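Local atomic coordinates of thiamine pyrophosphokinase (Bacillus subtilis, PDB entry 3LM8), a protein that catalyses the ATP-dependent pyrophosphorylation of thiamine to thiamine diphosphate, releasing AMP, and takes part in thiamine salvage. Residues 116-119 and 120-124. The protein carries 1 engineered substitution. Numbering follows the deposited sequence.
Sequences LLYK and GVKTN
Gly120 N donates to Leu117 O at 3.0 Å, an i to i-3 bond, and Val121 N reaches the same oxygen only weakly, at 3.5 Å. Residues 116-119 run straight on into 120-124 as the loosely bonded last turns of helix 107-122. A Schellman motif ends it: Asn124, with positive phi, is the C-prime residue, its N bonded to Val121 O at 3.1 Å, and the N of the next residue reaches back to Gly120 O. Thr123 OG1 also donates to Gly120 O at 3.0 Å, the hydroxyl tilted 35° from the carbonyl plane; a chi1 of 78° sets OG1 between the backbone N and the carbonyl carbon, within reach of that oxygen. A valine in place of Thr123 has no hydroxyl to donate, and Gly120 O would probably be left to backbone donors alone at the helix end. Among the side chains, Lys122 bends at chi3 (-57°), bringing its CE to 3.7 Å from Lys119 CA. The extended Lys119 ends in a salt bridge with Asp87 of helix 81-92, where Leu90 meets Thr123. Leu117 packs on Ile127 and Leu129 of strand 126-131, within the beta-alpha-beta unit 96-131 of the catalytic domain, and Tyr118 and Val121 both touch Met138 of strand 134-139.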
loop_
_atom_site.group_PDB
_atom_site.type_symbol
_atom_site.label_atom_id
_atom_site.label_comp_id
_atom_site.label_asym_id
_atom_site.label_seq_id
_atom_site.Cartn_x
_atom_site.Cartn_y
_atom_site.Cartn_z
ATOM N N LEU A 116 2.670 -5.278 -7.134
ATOM C CA LEU A 116 3.320 -5.735 -5.907
ATOM C C LEU A 116 2.318 -6.394 -4.963
ATOM O O LEU A 116 2.649 -7.361 -4.279
ATOM C CB LEU A 116 3.995 -4.557 -5.178
ATOM C CG LEU A 116 5.273 -3.922 -5.753
ATOM C CD1 LEU A 116 6.372 -4.955 -5.826
ATOM C CD2 LEU A 116 5.014 -3.370 -7.131
ATOM N N LEU A 117 1.100 -5.863 -4.919
ATOM C CA LEU A 117 0.063 -6.404 -4.048
ATOM C C LEU A 117 -0.271 -7.865 -4.376
ATOM O O LEU A 117 -0.733 -8.631 -3.513
ATOM C CB LEU A 117 -1.198 -5.562 -4.180
ATOM C CG LEU A 117 -1.082 -4.121 -3.711
ATOM C CD1 LEU A 117 -2.268 -3.313 -4.231
ATOM C CD2 LEU A 117 -1.013 -4.104 -2.198
ATOM N N TYR A 118 -0.049 -8.228 -5.636
ATOM C CA TYR A 118 -0.317 -9.571 -6.118
ATOM C C TYR A 118 0.579 -10.555 -5.389
ATOM O O TYR A 118 0.151 -11.645 -5.022
ATOM C CB TYR A 118 -0.061 -9.658 -7.627
ATOM C CG TYR A 118 -0.507 -10.970 -8.224
ATOM C CD1 TYR A 118 -1.854 -11.314 -8.254
ATOM C CD2 TYR A 118 0.421 -11.905 -8.685
ATOM C CE1 TYR A 118 -2.268 -12.555 -8.715
ATOM C CE2 TYR A 118 0.013 -13.158 -9.151
ATOM C CZ TYR A 118 -1.336 -13.473 -9.156
ATOM O OH TYR A 118 -1.762 -14.714 -9.563
ATOM N N LYS A 119 1.826 -10.151 -5.176
ATOM C CA LYS A 119 2.815 -10.973 -4.491
ATOM C C LYS A 119 2.407 -11.197 -3.038
ATOM O O LYS A 119 2.875 -12.125 -2.384
ATOM C CB LYS A 119 4.177 -10.276 -4.550
ATOM C CG LYS A 119 5.367 -11.123 -4.149
ATOM C CD LYS A 119 6.657 -10.365 -4.426
ATOM C CE LYS A 119 7.871 -11.279 -4.420
ATOM N NZ LYS A 119 9.086 -10.562 -4.907
ATOM N N GLY A 120 1.524 -10.342 -2.539
ATOM C CA GLY A 120 1.074 -10.457 -1.166
ATOM C C GLY A 120 -0.016 -11.480 -0.935
ATOM O O GLY A 120 -0.080 -12.065 0.143
ATOM N N VAL A 121 -0.882 -11.692 -1.924
ATOM C CA VAL A 121 -1.954 -12.671 -1.780
ATOM C C VAL A 121 -1.348 -14.061 -1.854
ATOM O O VAL A 121 -1.860 -15.007 -1.256
ATOM C CB VAL A 121 -3.038 -12.519 -2.881
ATOM C CG1 VAL A 121 -3.789 -11.212 -2.690
ATOM C CG2 VAL A 121 -2.409 -12.550 -4.257
ATOM N N LYS A 122 -0.241 -14.172 -2.584
ATOM C CA LYS A 122 0.452 -15.444 -2.733
ATOM C C LYS A 122 0.985 -15.870 -1.379
ATOM O O LYS A 122 1.067 -17.058 -1.074
ATOM C CB LYS A 122 1.627 -15.303 -3.699
ATOM C CG LYS A 122 1.257 -14.753 -5.065
ATOM C CD LYS A 122 2.385 -14.967 -6.078
ATOM C CE LYS A 122 3.699 -14.334 -5.627
ATOM N NZ LYS A 122 4.807 -14.607 -6.591
ATOM N N THR A 123 1.340 -14.873 -0.576
ATOM C CA THR A 123 1.899 -15.083 0.755
ATOM C C THR A 123 0.874 -14.836 1.857
ATOM O O THR A 123 1.215 -14.834 3.038
ATOM C CB THR A 123 3.069 -14.121 1.002
ATOM O OG1 THR A 123 2.552 -12.819 1.315
ATOM C CG2 THR A 123 3.949 -14.022 -0.241
ATOM N N ASN A 124 -0.375 -14.622 1.471
ATOM C CA ASN A 124 -1.418 -14.348 2.444
ATOM C C ASN A 124 -0.930 -13.460 3.590
ATOM O O ASN A 124 -0.908 -13.867 4.752
ATOM C CB ASN A 124 -1.999 -15.654 2.997
ATOM C CG ASN A 124 -3.120 -16.207 2.131
ATOM O OD1 ASN A 124 -3.778 -17.185 2.495
ATOM N ND2 ASN A 124 -3.345 -15.583 0.978
#